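Local coordinates for protein orotidine 5'-phosphate decarboxylase (Pyrococcus horikoshii, PDB 2CZF) that probably catalyses the decarboxylation of orotidine 5'-monophosphate to UMP, the last step of de novo UMP synthesis, as a homodimeric TIM barrel, at residues L4-Y9 / S26-N31; V52-D57 / A77-V82. One frame throughout, in Å; residues are numbered along the deposited sequence.

Contact 1. Residues L4-Y9 / S26-N31; sequences LALDVY and SMIKVN. With XMP (xanthosine-5'-monophosphate), chain C.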
loop_
_atom_site.group_PDB
_atom_site.type_symbol
_atom_site.label_atom_id
_atom_site.label_comp_id
_atom_site.label_asym_id
_atom_site.label_seq_id
_atom_site.Cartn_x
_atom_site.Cartn_y
_atom_site.Cartn_z
ATOM N N LEU A 4 6.951 -8.190 -17.416
ATOM C CA LEU A 4 5.859 -9.148 -17.277
ATOM C C LEU A 4 5.129 -8.970 -15.947
ATOM O O LEU A 4 5.734 -9.085 -14.877
ATOM C CB LEU A 4 6.386 -10.585 -17.364
ATOM C CG LEU A 4 5.336 -11.690 -17.171
ATOM C CD1 LEU A 4 4.413 -11.728 -18.375
ATOM C CD2 LEU A 4 6.028 -13.039 -17.002
ATOM N N ALA A 5 3.837 -8.680 -16.030
ATOM C CA ALA A 5 3.006 -8.514 -14.838
ATOM C C ALA A 5 2.525 -9.919 -14.490
ATOM O O ALA A 5 1.517 -10.392 -15.017
ATOM C CB ALA A 5 1.831 -7.611 -15.147
ATOM N N LEU A 6 3.261 -10.589 -13.612
ATOM C CA LEU A 6 2.925 -11.954 -13.244
ATOM C C LEU A 6 1.711 -12.038 -12.332
ATOM O O LEU A 6 1.815 -12.515 -11.208
ATOM C CB LEU A 6 4.130 -12.630 -12.588
ATOM C CG LEU A 6 4.116 -14.154 -12.570
ATOM C CD1 LEU A 6 3.917 -14.687 -13.984
ATOM C CD2 LEU A 6 5.418 -14.666 -11.986
ATOM N N ASP A 7 0.580 -11.578 -12.840
ATOM C CA ASP A 7 -0.665 -11.587 -12.089
ATOM C C ASP A 7 -1.398 -12.901 -12.229
ATOM O O ASP A 7 -2.591 -12.933 -12.565
ATOM C CB ASP A 7 -1.577 -10.456 -12.543
ATOM C CG ASP A 7 -0.903 -9.122 -12.389
ATOM O OD1 ASP A 7 -0.003 -9.018 -11.543
ATOM O OD2 ASP A 7 -1.292 -8.176 -13.117
ATOM N N VAL A 8 -0.669 -13.978 -11.998
ATOM C CA VAL A 8 -1.177 -15.338 -12.030
ATOM C C VAL A 8 -0.887 -15.837 -10.613
ATOM O O VAL A 8 0.069 -16.585 -10.375
ATOM C CB VAL A 8 -0.450 -16.223 -13.079
ATOM C CG1 VAL A 8 -1.025 -15.970 -14.472
ATOM C CG2 VAL A 8 1.041 -15.928 -13.072
ATOM N N TYR A 9 -1.734 -15.392 -9.693
ATOM C CA TYR A 9 -1.642 -15.650 -8.258
ATOM C C TYR A 9 -1.589 -17.078 -7.742
ATOM O O TYR A 9 -1.577 -17.298 -6.522
ATOM C CB TYR A 9 -2.774 -14.897 -7.577
ATOM C CG TYR A 9 -2.949 -13.516 -8.159
ATOM C CD1 TYR A 9 -1.930 -12.571 -8.077
ATOM C CD2 TYR A 9 -4.122 -13.166 -8.826
ATOM C CE1 TYR A 9 -2.073 -11.310 -8.648
ATOM C CE2 TYR A 9 -4.275 -11.909 -9.400
ATOM C CZ TYR A 9 -3.245 -10.988 -9.308
ATOM O OH TYR A 9 -3.388 -9.745 -9.879
ATOM N N SER A 26 12.603 -8.038 -19.518
ATOM C CA SER A 26 13.676 -7.349 -18.805
ATOM C C SER A 26 13.477 -7.367 -17.289
ATOM O O SER A 26 14.445 -7.323 -16.527
ATOM C CB SER A 26 13.781 -5.907 -19.294
ATOM O OG SER A 26 13.822 -5.853 -20.715
ATOM N N MET A 27 12.219 -7.401 -16.860
ATOM C CA MET A 27 11.894 -7.450 -15.439
ATOM C C MET A 27 10.608 -8.210 -15.254
ATOM O O MET A 27 9.859 -8.417 -16.201
ATOM C CB MET A 27 11.715 -6.050 -14.847
ATOM C CG MET A 27 12.971 -5.220 -14.833
ATOM S SD MET A 27 12.775 -3.637 -15.658
ATOM C CE MET A 27 13.267 -2.516 -14.382
ATOM N N ILE A 28 10.363 -8.608 -14.014
ATOM C CA ILE A 28 9.148 -9.316 -13.639
ATOM C C ILE A 28 8.514 -8.452 -12.561
ATOM O O ILE A 28 9.185 -8.105 -11.587
ATOM C CB ILE A 28 9.460 -10.686 -12.998
ATOM C CG1 ILE A 28 10.162 -11.601 -14.009
ATOM C CG2 ILE A 28 8.165 -11.314 -12.486
ATOM C CD1 ILE A 28 10.686 -12.897 -13.399
ATOM N N LYS A 29 7.240 -8.107 -12.724
ATOM C CA LYS A 29 6.560 -7.282 -11.719
ATOM C C LYS A 29 5.603 -8.133 -10.883
ATOM O O LYS A 29 4.752 -8.825 -11.437
ATOM C CB LYS A 29 5.756 -6.151 -12.381
ATOM C CG LYS A 29 4.989 -5.269 -11.378
ATOM C CD LYS A 29 4.219 -4.123 -12.036
ATOM C CE LYS A 29 2.871 -4.560 -12.586
ATOM N NZ LYS A 29 2.004 -5.046 -11.483
ATOM N N VAL A 30 5.754 -8.102 -9.558
ATOM C CA VAL A 30 4.846 -8.850 -8.688
ATOM C C VAL A 30 4.074 -7.861 -7.803
ATOM O O VAL A 30 4.573 -6.775 -7.482
ATOM C CB VAL A 30 5.593 -9.870 -7.782
ATOM C CG1 VAL A 30 6.499 -10.749 -8.626
ATOM C CG2 VAL A 30 6.389 -9.152 -6.714
ATOM N N ASN A 31 2.867 -8.247 -7.402
ATOM C CA ASN A 31 2.031 -7.381 -6.585
ATOM C C ASN A 31 1.717 -7.982 -5.211
ATOM O O ASN A 31 2.196 -9.075 -4.864
ATOM C CB ASN A 31 0.729 -7.080 -7.330
ATOM C CG ASN A 31 -0.001 -8.340 -7.743
ATOM O OD1 ASN A 31 0.216 -9.420 -7.174
ATOM N ND2 ASN A 31 -0.888 -8.210 -8.728
HETATM P P XMP C . -3.131 -6.012 -18.122
HETATM O O1P XMP C . -4.393 -5.400 -18.599
HETATM O O2P XMP C . -2.112 -6.329 -19.328
HETATM O "O5'" XMP C . -2.320 -5.077 -17.092
HETATM O O3P XMP C . -3.376 -7.410 -17.360
HETATM C "C5'" XMP C . -0.900 -5.210 -16.997
HETATM C "C4'" XMP C . -0.369 -4.550 -15.722
HETATM O "O4'" XMP C . -0.912 -3.220 -15.644
HETATM C "C1'" XMP C . -1.403 -3.068 -14.303
HETATM N N9 XMP C . -2.349 -1.930 -14.220
HETATM C C4 XMP C . -2.083 -0.757 -13.657
HETATM N N3 XMP C . -0.942 -0.255 -13.013
HETATM N N1 XMP C . -2.091 1.838 -12.641
HETATM C C2 XMP C . -0.943 1.048 -12.504
HETATM O O2 XMP C . 0.062 1.503 -11.953
HETATM C C6 XMP C . -3.225 1.325 -13.286
HETATM O O6 XMP C . -4.239 2.023 -13.384
HETATM C C5 XMP C . -3.218 0.035 -13.792
HETATM N N7 XMP C . -4.125 -0.696 -14.439
HETATM C C8 XMP C . -3.593 -1.888 -14.697
HETATM C "C2'" XMP C . -2.056 -4.424 -14.043
HETATM O "O2'" XMP C . -2.263 -4.596 -12.639
HETATM C "C3'" XMP C . -0.885 -5.299 -14.489
HETATM O "O3'" XMP C . 0.123 -5.311 -13.476
HETATM O O HOH W 1 2.152 -10.551 -9.092
HETATM O O HOH W 2 2.377 -7.652 -11.227
#
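The first two strands of the TIM barrel, 2-5 and 27-31, meet in a beta-alpha-beta unit; Lys29 on the second strand and Asp7 in the turn that follows the first belong to the substrate site, occupied by xanthosine-5'-monophosphate. The parallel pairing runs through Leu4 N to Met27 O, Lys29 N to Leu4 O (2.8 Å) and Leu6 N to Lys29 O (3.2 Å). Beyond it the first chain turns off through inverse gamma turns centred on Leu6 and Asp7. On the helix side, Leu6 CB rests against Ile28 CG2, and Leu6 packs on Ala14 and Ala18 of helix 11-21. On the opposite face Lys29 leaves with CG anti to its N (chi1 179°), then bends at chi3 and chi4, bringing CE alongside Ala5 CB and NZ to the ribose O3' at 2.8 Å. That hydroxyl also gives a weak bond to Asp7 OD2. Asp7 OD1 stays 4.5 Å from Lys29 NZ, and water 2 joins them, donating to OD1 and to Lys29 O while accepting from NZ. The Asn31 amide lies nearly parallel to the Asp7 carboxylate (planes 4° apart) but displaced from its plane, and 24° from the Tyr9 ring. Asn31 ND2 comes to 3.1 Å from Asp7 OD1 at too poor an angle for a hydrogen bond. Instead, at the edge of the Tyr9 ring, Asn31 ND2 gives Tyr9 OH a 3.2 Å hydrogen bond, whereas its OD1 caps Leu34 N. Replacing Asn31 by an alanine would probably leave Tyr9 OH without this donor and the next helix uncapped, freeing the tyrosine to shift. Lys29 NZ also forms a salt bridge with Asp57 OD2, so acidic neighbours hold the ammonium in place against an O3' that Asp7 grips only weakly.

Contact 2. Residues V52-D57 / A77-V82; sequences VEIIAD and AGADYV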
loop_
_atom_site.group_PDB
_atom_site.type_symbol
_atom_site.label_atom_id
_atom_site.label_comp_id
_atom_site.label_asym_id
_atom_site.label_seq_id
_atom_site.Cartn_x
_atom_site.Cartn_y
_atom_site.Cartn_z
ATOM N N VAL A 52 15.703 -12.866 -14.000
ATOM C CA VAL A 52 15.208 -11.540 -14.383
ATOM C C VAL A 52 14.980 -10.610 -13.186
ATOM O O VAL A 52 14.480 -11.045 -12.148
ATOM C CB VAL A 52 13.872 -11.669 -15.151
ATOM C CG1 VAL A 52 13.498 -10.345 -15.768
ATOM C CG2 VAL A 52 13.982 -12.753 -16.219
ATOM N N GLU A 53 15.337 -9.332 -13.328
ATOM C CA GLU A 53 15.138 -8.369 -12.242
ATOM C C GLU A 53 13.670 -8.350 -11.838
ATOM O O GLU A 53 12.796 -8.726 -12.622
ATOM C CB GLU A 53 15.602 -6.962 -12.653
ATOM C CG GLU A 53 17.114 -6.779 -12.534
ATOM C CD GLU A 53 17.583 -5.376 -12.852
ATOM O OE1 GLU A 53 18.716 -5.024 -12.440
ATOM O OE2 GLU A 53 16.834 -4.623 -13.513
ATOM N N ILE A 54 13.394 -7.927 -10.611
ATOM C CA ILE A 54 12.012 -7.904 -10.146
ATOM C C ILE A 54 11.565 -6.559 -9.579
ATOM O O ILE A 54 12.311 -5.888 -8.848
ATOM C CB ILE A 54 11.774 -9.019 -9.099
ATOM C CG1 ILE A 54 10.367 -8.894 -8.501
ATOM C CG2 ILE A 54 12.821 -8.935 -8.015
ATOM C CD1 ILE A 54 9.968 -10.052 -7.589
ATOM N N ILE A 55 10.348 -6.177 -9.960
ATOM C CA ILE A 55 9.714 -4.940 -9.516
ATOM C C ILE A 55 8.609 -5.356 -8.559
ATOM O O ILE A 55 7.726 -6.138 -8.936
ATOM C CB ILE A 55 9.025 -4.179 -10.682
ATOM C CG1 ILE A 55 10.064 -3.656 -11.675
ATOM C CG2 ILE A 55 8.203 -3.012 -10.132
ATOM C CD1 ILE A 55 9.438 -2.967 -12.892
ATOM N N ALA A 56 8.651 -4.847 -7.331
ATOM C CA ALA A 56 7.603 -5.164 -6.361
ATOM C C ALA A 56 6.580 -4.027 -6.440
ATOM O O ALA A 56 6.816 -2.924 -5.944
ATOM C CB ALA A 56 8.188 -5.261 -4.948
ATOM N N ASP A 57 5.457 -4.294 -7.094
ATOM C CA ASP A 57 4.414 -3.295 -7.250
ATOM C C ASP A 57 3.647 -3.218 -5.941
ATOM O O ASP A 57 2.628 -3.881 -5.776
ATOM C CB ASP A 57 3.467 -3.703 -8.381
ATOM C CG ASP A 57 2.482 -2.614 -8.729
ATOM O OD1 ASP A 57 2.521 -1.551 -8.068
ATOM O OD2 ASP A 57 1.673 -2.819 -9.660
ATOM N N ALA A 77 14.395 -9.358 0.226
ATOM C CA ALA A 77 13.925 -10.619 -0.329
ATOM C C ALA A 77 14.374 -10.801 -1.774
ATOM O O ALA A 77 14.172 -11.859 -2.352
ATOM C CB ALA A 77 12.405 -10.693 -0.249
ATOM N N GLY A 78 14.971 -9.768 -2.359
ATOM C CA GLY A 78 15.432 -9.872 -3.735
ATOM C C GLY A 78 14.833 -8.902 -4.744
ATOM O O GLY A 78 15.259 -8.873 -5.898
ATOM N N ALA A 79 13.843 -8.111 -4.343
ATOM C CA ALA A 79 13.246 -7.155 -5.269
ATOM C C ALA A 79 14.314 -6.157 -5.683
ATOM O O ALA A 79 15.146 -5.765 -4.863
ATOM C CB ALA A 79 12.072 -6.412 -4.594
ATOM N N ASP A 80 14.300 -5.746 -6.950
ATOM C CA ASP A 80 15.268 -4.760 -7.445
ATOM C C ASP A 80 14.687 -3.338 -7.424
ATOM O O ASP A 80 15.419 -2.363 -7.292
ATOM C CB ASP A 80 15.703 -5.125 -8.871
ATOM C CG ASP A 80 16.451 -6.439 -8.927
ATOM O OD1 ASP A 80 17.578 -6.489 -8.396
ATOM O OD2 ASP A 80 15.909 -7.420 -9.480
ATOM N N TYR A 81 13.369 -3.221 -7.566
ATOM C CA TYR A 81 12.716 -1.910 -7.547
ATOM C C TYR A 81 11.435 -2.038 -6.748
ATOM O O TYR A 81 10.846 -3.107 -6.684
ATOM C CB TYR A 81 12.320 -1.439 -8.957
ATOM C CG TYR A 81 13.391 -1.581 -10.006
ATOM C CD1 TYR A 81 13.697 -2.828 -10.554
ATOM C CD2 TYR A 81 14.109 -0.470 -10.449
ATOM C CE1 TYR A 81 14.690 -2.965 -11.516
ATOM C CE2 TYR A 81 15.103 -0.599 -11.412
ATOM C CZ TYR A 81 15.388 -1.848 -11.939
ATOM O OH TYR A 81 16.367 -1.986 -12.906
ATOM N N VAL A 82 11.005 -0.940 -6.140
ATOM C CA VAL A 82 9.752 -0.934 -5.401
ATOM C C VAL A 82 8.951 0.260 -5.898
ATOM O O VAL A 82 9.490 1.369 -5.995
ATOM C CB VAL A 82 9.969 -0.797 -3.884
ATOM C CG1 VAL A 82 8.604 -0.619 -3.167
ATOM C CG2 VAL A 82 10.661 -2.034 -3.353
#
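The Tyr81 ring has the Glu53 carboxylate at its edge: OE2 lies in the ring plane and takes a 2.7 Å hydrogen bond from Tyr81 OH, while the two flat groups stand 74° apart. The hydroxyl meets OE2 from above the carboxylate plane. Ile55 CG1 approaches the ring obliquely, 3.9 Å from Tyr81 CD1, and the ring of Phe134 meets that of Tyr81 with the planes inclined. The Asp80 carboxylate, turned moderately from that of Glu53, lies with OD2 against Glu53 CB and uses the anti lone pair of OD2 to accept from Ile54 N at 2.8 Å. With CG anti to its own carbonyl carbon (chi1 -65°), Asp80 reaches back to this amide while its backbone N bonds to Ile54 O at 2.8 Å. Ile54 O also accepts from Tyr81 N (3.1 Å), which lies in the carbonyl plane; two donors thus converge on Ile54 O, fixing the Asp80-Tyr81 backbone against it. The parallel pairing continues with a nearly straight bond from Ala56 N to Tyr81 O (177°). Ile54 CG2 is pressed tightly against Ala79 CA, at 3.3 Å, and Ala56 CB meets Ala79 CB. Gly78 closes the preceding helix in a Schellman motif; at its backbone angles a CB would be jammed against the carbonyl O of Ala77, which calls for glycine. A salt bridge from Lys47 to Asp80 OD2 probably offsets the nearness of the two acidic groups. The segments belong to the beta-alpha-beta unit of strand 53-60, helix 64-76 and strand 81-85: Ala56 and Ala79 pack on Val74 and Val82 on Phe75 of that helix, while Ile55 and Tyr81 touch Ile103 of strand 101-105.

How the contacts relate
Contacts 1 and 2 follow one another along the chain and join four consecutive barrel strands, their centres about 10 Å apart. The seam between them is the pairing of strands 27-31 and 53-60, where Ile28 O lies 2.8 Å from Ile55 N and Val30 O 2.7 Å from Asp57 N, both probable hydrogen bonds. Towards the N-terminal ends of these strands, Met27 of contact 1 packs against the Tyr81 ring of contact 2. At the C-terminal ends the two contacts share the substrate site: Asp57 forms salt bridges with Lys29 and with Lys59, the proton donor, linking the ribose-binding lysine to the catalytic one.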